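3-isopropylmalate dehydratase small subunit (Campylobacter jejuni, PDB 3Q3W) catalyses, as the small subunit of isopropylmalate isomerase, the interconversion of 2-isopropylmalate and 3-isopropylmalate by way of 2-isopropylmaleate. Local coordinates at residues K6-E18 / L138-L151. Residues are numbered along the deposited sequence; the frame is centred on the assembly and turned at random.
Sequences KFIIHKGIACPLE and LKKSQDKNIEISLL
Ala14 presses its methyl into the buried side of this contact, with CB 3.5 Å from Ile146 CD1, tighter than usual for two carbons. Leu138, from the last turn of helix 128-140, covers the same methyl with CD2 and reaches on to Pro16 CD at 3.9 Å. Ala14 O is shut in among the Leu138 carbons without a polar partner, whereas Ala14 N donates to Lys144 O from 44° out of that carbonyl's plane. At the other end of this apolar layer Phe7 and Ile148 meet at about a right angle: with CG anti to the backbone N (chi1 -168°), the Phe7 ring points forward along the chain, bringing CE2 3.8 Å from Ile148 CG2. Leu150 CB touches the ring obliquely at CD2.

Strands 9-17 and 145-149 run antiparallel, paired through His10 with Ile148 and Gly12 with Ile146, each with two backbone hydrogen bonds. In the mixed sheet of this aconitase C-terminal-type domain they are where parallel strands give way to antiparallel ones: 9-17 also pairs with 73-78, where Ser74 is hydrogen-bonded to His10 NE2.

The face carrying Ile9, Lys11, Ile13 and Glu147 is looser and largely open to solvent. Lys11 and Glu147 touch through their aliphatic parts, Lys11 CB to Glu147 CG at 3.9 Å, while Lys11 NZ stays 5.0 Å from Glu147 OE1. Asn145 sets OD1 against the Gly12 backbone; Asp143 OD1 takes the backbone N of Asn145, an Asx turn, and also accepts from its ND2. Past Pro16, Lys139 bends at chi3 (-65°) to put NZ 3.0 Å from Glu18 OE2, a solvent-facing salt bridge.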
ATOM      1  N   LYS A   6       6.825  -4.271  12.954  1.00 37.47           N
ATOM      2  CA  LYS A   6       8.135  -4.524  12.371  1.00 36.27           C
ATOM      3  C   LYS A   6       8.091  -4.871  10.884  1.00 33.94           C
ATOM      4  O   LYS A   6       7.262  -5.674  10.453  1.00 32.52           O
ATOM      5  CB  LYS A   6       8.774  -5.641  13.154  1.00 37.31           C
ATOM      6  CG  LYS A   6      10.194  -5.850  12.891  1.00 40.15           C
ATOM      7  CD  LYS A   6      10.785  -6.855  13.901  1.00 42.82           C
ATOM      8  CE  LYS A   6      10.549  -6.427  15.359  1.00 43.85           C
ATOM      9  NZ  LYS A   6      11.528  -7.044  16.256  1.00 44.56           N
ATOM     10  N   PHE A   7       8.965  -4.249  10.090  1.00 31.96           N
ATOM     11  CA  PHE A   7       9.181  -4.661   8.696  1.00 30.12           C
ATOM     12  C   PHE A   7      10.689  -4.865   8.474  1.00 30.72           C
ATOM     13  O   PHE A   7      11.473  -3.940   8.627  1.00 29.92           O
ATOM     14  CB  PHE A   7       8.618  -3.604   7.766  1.00 30.09           C
ATOM     15  CG  PHE A   7       8.508  -4.028   6.312  1.00 30.66           C
ATOM     16  CD1 PHE A   7       7.311  -3.940   5.662  1.00 25.80           C
ATOM     17  CD2 PHE A   7       9.623  -4.407   5.581  1.00 31.41           C
ATOM     18  CE1 PHE A   7       7.176  -4.260   4.326  1.00 29.89           C
ATOM     19  CE2 PHE A   7       9.506  -4.730   4.249  1.00 32.37           C
ATOM     20  CZ  PHE A   7       8.255  -4.658   3.609  1.00 29.91           C
ATOM     21  N   ILE A   8      11.080  -6.098   8.181  1.00 30.58           N
ATOM     22  CA  ILE A   8      12.481  -6.454   7.890  1.00 31.86           C
ATOM     23  C   ILE A   8      12.451  -6.977   6.448  1.00 32.22           C
ATOM     24  O   ILE A   8      12.778  -6.262   5.520  1.00 30.60           O
ATOM     25  CB  ILE A   8      12.989  -7.485   8.907  1.00 32.51           C
ATOM     26  CG1 ILE A   8      12.874  -6.909  10.325  1.00 33.51           C
ATOM     27  CG2 ILE A   8      14.483  -7.907   8.625  1.00 32.66           C
ATOM     28  CD1 ILE A   8      13.278  -7.891  11.435  1.00 30.42           C
ATOM     29  N   ILE A   9      11.909  -8.185   6.285  1.00 33.03           N
ATOM     30  CA  ILE A   9      11.772  -8.867   4.996  0.60 33.36           C
ATOM     31  C   ILE A   9      10.301  -9.213   4.882  1.00 32.37           C
ATOM     32  O   ILE A   9       9.748  -9.738   5.817  1.00 31.20           O
ATOM     33  CB  ILE A   9      12.548 -10.210   4.968  0.60 35.35           C
ATOM     34  CG1 ILE A   9      14.016 -10.057   5.415  0.60 36.58           C
ATOM     35  CG2 ILE A   9      12.462 -10.861   3.589  0.60 35.71           C
ATOM     36  CD1 ILE A   9      15.027  -9.647   4.323  0.60 38.49           C
ATOM     37  N   HIS A  10       9.672  -8.912   3.752  1.00 32.80           N
ATOM     38  CA  HIS A  10       8.291  -9.338   3.504  1.00 32.16           C
ATOM     39  C   HIS A  10       8.125  -9.838   2.068  1.00 33.20           C
ATOM     40  O   HIS A  10       8.559  -9.202   1.123  1.00 33.21           O
ATOM     41  CB  HIS A  10       7.320  -8.186   3.762  1.00 29.64           C
ATOM     42  CG  HIS A  10       5.901  -8.514   3.442  1.00 28.64           C
ATOM     43  ND1 HIS A  10       5.115  -9.297   4.260  1.00 26.73           N
ATOM     44  CD2 HIS A  10       5.137  -8.208   2.363  1.00 26.89           C
ATOM     45  CE1 HIS A  10       3.923  -9.439   3.709  1.00 29.11           C
ATOM     46  NE2 HIS A  10       3.920  -8.799   2.551  1.00 26.32           N
ATOM     47  N   LYS A  11       7.469 -10.983   1.918  1.00 34.63           N
ATOM     48  CA  LYS A  11       7.161 -11.541   0.610  1.00 34.86           C
ATOM     49  C   LYS A  11       5.660 -11.769   0.607  1.00 33.54           C
ATOM     50  O   LYS A  11       5.126 -12.344   1.564  1.00 34.37           O
ATOM     51  CB  LYS A  11       7.902 -12.856   0.414  1.00 36.97           C
ATOM     52  CG  LYS A  11       7.456 -13.656  -0.818  1.00 39.64           C
ATOM     53  CD  LYS A  11       8.392 -14.836  -1.126  1.00 44.67           C
ATOM     54  CE  LYS A  11       7.666 -15.899  -1.926  1.00 47.77           C
ATOM     55  NZ  LYS A  11       8.600 -16.976  -2.371  1.00 50.22           N
ATOM     56  N   GLY A  12       4.973 -11.259  -0.410  1.00 32.34           N
ATOM     57  CA  GLY A  12       3.532 -11.495  -0.547  1.00 30.71           C
ATOM     58  C   GLY A  12       2.975 -11.086  -1.899  1.00 30.14           C
ATOM     59  O   GLY A  12       3.690 -10.582  -2.772  1.00 30.18           O
ATOM     60  N   ILE A  13       1.684 -11.301  -2.037  1.00 26.05           N
ATOM     61  CA  ILE A  13       0.959 -11.023  -3.239  1.00 26.57           C
ATOM     62  C   ILE A  13       0.894  -9.517  -3.463  1.00 25.47           C
ATOM     63  O   ILE A  13       0.475  -8.756  -2.570  1.00 24.48           O
ATOM     64  CB  ILE A  13      -0.471 -11.625  -3.124  1.00 25.48           C
ATOM     65  CG1 ILE A  13      -0.412 -13.128  -2.832  1.00 28.62           C
ATOM     66  CG2 ILE A  13      -1.335 -11.267  -4.352  1.00 27.12           C
ATOM     67  CD1 ILE A  13       0.071 -13.989  -3.924  1.00 29.83           C
ATOM     68  N   ALA A  14       1.354  -9.073  -4.629  1.00 24.91           N
ATOM     69  CA  ALA A  14       1.278  -7.670  -5.007  1.00 24.60           C
ATOM     70  C   ALA A  14       0.168  -7.443  -6.035  1.00 25.83           C
ATOM     71  O   ALA A  14      -0.085  -8.324  -6.878  1.00 24.79           O
ATOM     72  CB  ALA A  14       2.569  -7.208  -5.528  1.00 26.38           C
ATOM     73  N   CYS A  15      -0.468  -6.268  -5.950  1.00 24.58           N
ATOM     74  CA  CYS A  15      -1.639  -5.917  -6.746  1.00 25.28           C
ATOM     75  C   CYS A  15      -1.413  -4.561  -7.377  1.00 27.01           C
ATOM     76  O   CYS A  15      -1.194  -3.579  -6.662  1.00 25.88           O
ATOM     77  CB  CYS A  15      -2.915  -5.841  -5.900  1.00 23.97           C
ATOM     78  SG  CYS A  15      -4.359  -5.486  -6.915  1.00 24.36           S
ATOM     79  N   PRO A  16      -1.489  -4.490  -8.709  1.00 28.47           N
ATOM     80  CA  PRO A  16      -1.270  -3.215  -9.351  1.00 30.19           C
ATOM     81  C   PRO A  16      -2.541  -2.395  -9.425  1.00 30.38           C
ATOM     82  O   PRO A  16      -3.599  -2.932  -9.775  1.00 31.04           O
ATOM     83  CB  PRO A  16      -0.797  -3.616 -10.748  1.00 31.84           C
ATOM     84  CG  PRO A  16      -1.480  -4.902 -11.011  1.00 31.85           C
ATOM     85  CD  PRO A  16      -1.722  -5.568  -9.690  1.00 29.11           C
ATOM     86  N   LEU A  17      -2.448  -1.128  -9.080  1.00 29.94           N
ATOM     87  CA  LEU A  17      -3.585  -0.211  -9.179  1.00 31.34           C
ATOM     88  C   LEU A  17      -3.165   0.984 -10.059  1.00 33.36           C
ATOM     89  O   LEU A  17      -2.559   1.953  -9.596  1.00 32.29           O
ATOM     90  CB  LEU A  17      -4.053   0.263  -7.793  1.00 28.68           C
ATOM     91  CG  LEU A  17      -4.478  -0.844  -6.830  1.00 29.80           C
ATOM     92  CD1 LEU A  17      -4.770  -0.232  -5.387  1.00 27.51           C
ATOM     93  CD2 LEU A  17      -5.680  -1.583  -7.285  1.00 29.70           C
ATOM     94  N   GLU A  18      -3.550   0.906 -11.329  1.00 36.16           N
ATOM     95  CA  GLU A  18      -3.057   1.815 -12.359  1.00 39.91           C
ATOM     96  C   GLU A  18      -3.860   3.106 -12.338  1.00 41.57           C
ATOM     97  O   GLU A  18      -4.579   3.450 -13.293  1.00 41.96           O
ATOM     98  CB  GLU A  18      -3.146   1.118 -13.712  1.00 41.91           C
ATOM     99  CG  GLU A  18      -2.192  -0.070 -13.827  1.00 42.98           C
ATOM    100  CD  GLU A  18      -2.243  -0.716 -15.220  1.00 46.84           C
ATOM    101  OE1 GLU A  18      -1.654  -0.156 -16.183  1.00 48.98           O
ATOM    102  OE2 GLU A  18      -2.883  -1.768 -15.338  1.00 46.63           O
ATOM    103  N   LEU A 138       3.570  -7.842 -13.530  1.00 39.14           N
ATOM    104  CA  LEU A 138       2.716  -8.364 -12.460  1.00 35.73           C
ATOM    105  C   LEU A 138       1.369  -8.801 -13.009  1.00 34.57           C
ATOM    106  O   LEU A 138       0.797  -9.833 -12.617  1.00 31.69           O
ATOM    107  CB  LEU A 138       2.535  -7.290 -11.374  1.00 34.87           C
ATOM    108  CG  LEU A 138       1.901  -7.699 -10.039  1.00 32.17           C
ATOM    109  CD1 LEU A 138       2.531  -8.951  -9.423  1.00 31.54           C
ATOM    110  CD2 LEU A 138       2.048  -6.491  -9.129  1.00 28.90           C
ATOM    111  N   LYS A 139       0.855  -8.001 -13.920  1.00 34.27           N
ATOM    112  CA  LYS A 139      -0.400  -8.303 -14.541  1.00 34.27           C
ATOM    113  C   LYS A 139      -0.315  -9.539 -15.377  1.00 35.27           C
ATOM    114  O   LYS A 139      -1.217 -10.397 -15.331  1.00 33.77           O
ATOM    115  CB  LYS A 139      -0.782  -7.180 -15.439  1.00 36.09           C
ATOM    116  CG  LYS A 139      -1.148  -5.950 -14.694  1.00 35.90           C
ATOM    117  CD  LYS A 139      -1.794  -4.993 -15.649  1.00 40.63           C
ATOM    118  CE  LYS A 139      -0.875  -4.495 -16.725  1.00 41.30           C
ATOM    119  NZ  LYS A 139      -1.657  -3.511 -17.505  1.00 43.63           N
ATOM    120  N   LYS A 140       0.761  -9.615 -16.165  1.00 36.15           N
ATOM    121  CA  LYS A 140       0.998 -10.764 -17.011  1.00 38.26           C
ATOM    122  C   LYS A 140       1.261 -12.040 -16.231  1.00 37.82           C
ATOM    123  O   LYS A 140       0.937 -13.122 -16.719  1.00 35.30           O
ATOM    124  CB  LYS A 140       2.170 -10.535 -17.949  1.00 40.91           C
ATOM    125  CG  LYS A 140       1.902  -9.524 -19.027  1.00 43.76           C
ATOM    126  CD  LYS A 140       3.124  -9.376 -19.877  1.00 45.91           C
ATOM    127  CE  LYS A 140       2.869  -8.419 -21.030  1.00 50.51           C
ATOM    128  NZ  LYS A 140       4.117  -8.035 -21.734  1.00 52.76           N
ATOM    129  N   SER A 141       1.827 -11.927 -15.028  1.00 36.65           N
ATOM    130  CA  SER A 141       2.348 -13.129 -14.354  1.00 37.83           C
ATOM    131  C   SER A 141       1.274 -13.899 -13.570  1.00 35.70           C
ATOM    132  O   SER A 141       0.384 -13.304 -12.919  1.00 33.49           O
ATOM    133  CB  SER A 141       3.514 -12.756 -13.412  1.00 38.64           C
ATOM    134  OG  SER A 141       4.122 -13.925 -12.876  1.00 43.16           O
ATOM    135  N   GLN A 142       1.403 -15.214 -13.570  1.00 35.35           N
ATOM    136  CA  GLN A 142       0.572 -16.042 -12.707  1.00 35.46           C
ATOM    137  C   GLN A 142       0.992 -15.888 -11.255  1.00 33.96           C
ATOM    138  O   GLN A 142       0.158 -15.879 -10.358  1.00 31.66           O
ATOM    139  CB  GLN A 142       0.720 -17.499 -13.072  1.00 38.03           C
ATOM    140  CG  GLN A 142      -0.397 -18.379 -12.509  1.00 39.93           C
ATOM    141  CD  GLN A 142      -0.956 -19.333 -13.567  1.00 46.14           C
ATOM    142  OE1 GLN A 142      -0.284 -19.625 -14.544  1.00 49.28           O
ATOM    143  NE2 GLN A 142      -2.206 -19.782 -13.389  1.00 46.03           N
ATOM    144  N   ASP A 143       2.290 -15.765 -11.026  1.00 34.34           N
ATOM    145  CA  ASP A 143       2.787 -15.625  -9.672  1.00 34.91           C
ATOM    146  C   ASP A 143       2.909 -14.146  -9.335  1.00 33.51           C
ATOM    147  O   ASP A 143       3.676 -13.392  -9.945  1.00 33.17           O
ATOM    148  CB  ASP A 143       4.090 -16.364  -9.503  1.00 37.50           C
ATOM    149  CG  ASP A 143       4.680 -16.192  -8.138  1.00 40.13           C
ATOM    150  OD1 ASP A 143       4.322 -15.269  -7.381  1.00 39.00           O
ATOM    151  OD2 ASP A 143       5.561 -16.988  -7.831  1.00 48.20           O
ATOM    152  N   LYS A 144       2.161 -13.733  -8.318  1.00 31.58           N
ATOM    153  CA  LYS A 144       2.015 -12.333  -8.033  1.00 30.04           C
ATOM    154  C   LYS A 144       2.950 -11.841  -6.926  1.00 30.00           C
ATOM    155  O   LYS A 144       2.917 -10.640  -6.549  1.00 28.65           O
ATOM    156  CB  LYS A 144       0.552 -12.055  -7.626  1.00 28.69           C
ATOM    157  CG  LYS A 144      -0.499 -12.448  -8.660  1.00 27.91           C
ATOM    158  CD  LYS A 144      -0.228 -11.805 -10.011  1.00 26.04           C
ATOM    159  CE  LYS A 144      -1.475 -11.816 -10.887  1.00 24.58           C
ATOM    160  NZ  LYS A 144      -1.192 -11.496 -12.312  1.00 29.34           N
ATOM    161  N   ASN A 145       3.745 -12.759  -6.373  1.00 29.33           N
ATOM    162  CA  ASN A 145       4.564 -12.454  -5.210  1.00 27.86           C
ATOM    163  C   ASN A 145       5.701 -11.539  -5.568  1.00 29.66           C
ATOM    164  O   ASN A 145       6.354 -11.733  -6.604  1.00 27.93           O
ATOM    165  CB  ASN A 145       5.095 -13.731  -4.605  1.00 28.58           C
ATOM    166  CG  ASN A 145       4.055 -14.464  -3.845  1.00 30.43           C
ATOM    167  OD1 ASN A 145       3.619 -13.985  -2.808  1.00 33.89           O
ATOM    168  ND2 ASN A 145       3.595 -15.611  -4.372  1.00 34.16           N
ATOM    169  N   ILE A 146       5.888 -10.509  -4.732  1.00 30.12           N
ATOM    170  CA  ILE A 146       7.051  -9.662  -4.740  1.00 31.47           C
ATOM    171  C   ILE A 146       7.734  -9.823  -3.384  1.00 32.78           C
ATOM    172  O   ILE A 146       7.079 -10.052  -2.372  1.00 31.96           O
ATOM    173  CB  ILE A 146       6.699  -8.196  -5.025  1.00 30.18           C
ATOM    174  CG1 ILE A 146       6.213  -8.059  -6.484  1.00 32.02           C
ATOM    175  CG2 ILE A 146       7.922  -7.298  -4.726  1.00 32.06           C
ATOM    176  CD1 ILE A 146       5.697  -6.687  -6.894  1.00 30.43           C
ATOM    177  N   GLU A 147       9.062  -9.779  -3.359  1.00 36.42           N
ATOM    178  CA  GLU A 147       9.776  -9.785  -2.069  1.00 37.08           C
ATOM    179  C   GLU A 147      10.482  -8.461  -1.818  1.00 37.97           C
ATOM    180  O   GLU A 147      11.022  -7.860  -2.720  1.00 37.92           O
ATOM    181  CB  GLU A 147      10.764 -10.951  -1.967  1.00 39.32           C
ATOM    182  CG  GLU A 147      11.250 -11.171  -0.528  1.00 41.91           C
ATOM    183  CD  GLU A 147      11.961 -12.497  -0.293  1.00 47.71           C
ATOM    184  OE1 GLU A 147      11.837 -13.423  -1.113  1.00 51.65           O
ATOM    185  OE2 GLU A 147      12.648 -12.615   0.741  1.00 50.85           O
ATOM    186  N   ILE A 148      10.452  -8.005  -0.559  1.00 37.42           N
ATOM    187  CA  ILE A 148      11.045  -6.717  -0.184  1.00 37.42           C
ATOM    188  C   ILE A 148      11.898  -6.916   1.041  1.00 37.79           C
ATOM    189  O   ILE A 148      11.423  -7.481   2.012  1.00 38.10           O
ATOM    190  CB  ILE A 148      10.001  -5.673   0.156  1.00 35.17           C
ATOM    191  CG1 ILE A 148       9.065  -5.428  -1.024  1.00 35.52           C
ATOM    192  CG2 ILE A 148      10.707  -4.365   0.617  1.00 34.75           C
ATOM    193  CD1 ILE A 148       7.674  -4.840  -0.657  1.00 31.19           C
ATOM    194  N   SER A 149      13.161  -6.484   0.975  1.00 39.40           N
ATOM    195  CA  SER A 149      14.040  -6.459   2.127  1.00 38.90           C
ATOM    196  C   SER A 149      14.292  -5.005   2.531  1.00 38.39           C
ATOM    197  O   SER A 149      14.852  -4.222   1.767  1.00 38.93           O
ATOM    198  CB  SER A 149      15.379  -7.142   1.791  1.00 41.24           C
ATOM    199  OG  SER A 149      16.287  -7.067   2.884  1.00 41.97           O
ATOM    200  N   LEU A 150      13.914  -4.636   3.743  1.00 37.79           N
ATOM    201  CA  LEU A 150      14.176  -3.271   4.213  1.00 37.86           C
ATOM    202  C   LEU A 150      15.602  -3.170   4.740  1.00 40.23           C
ATOM    203  O   LEU A 150      16.130  -2.065   4.890  1.00 41.30           O
ATOM    204  CB  LEU A 150      13.190  -2.844   5.288  1.00 36.11           C
ATOM    205  CG  LEU A 150      13.390  -1.475   5.939  1.00 34.67           C
ATOM    206  CD1 LEU A 150      13.379  -0.364   4.946  1.00 34.62           C
ATOM    207  CD2 LEU A 150      12.327  -1.292   6.932  1.00 35.03           C
ATOM    208  N   LEU A 151      16.231  -4.311   5.027  1.00 41.45           N
ATOM    209  CA  LEU A 151      17.655  -4.344   5.352  1.00 43.25           C
ATOM    210  C   LEU A 151      18.497  -3.953   4.168  1.00 44.81           C
ATOM    211  O   LEU A 151      19.382  -3.136   4.296  1.00 45.34           O
ATOM    212  CB  LEU A 151      18.100  -5.725   5.784  1.00 44.38           C
ATOM    213  CG  LEU A 151      17.653  -6.147   7.168  1.00 44.59           C
ATOM    214  CD1 LEU A 151      18.131  -7.579   7.438  1.00 46.74           C
ATOM    215  CD2 LEU A 151      18.196  -5.193   8.209  1.00 45.94           C
TER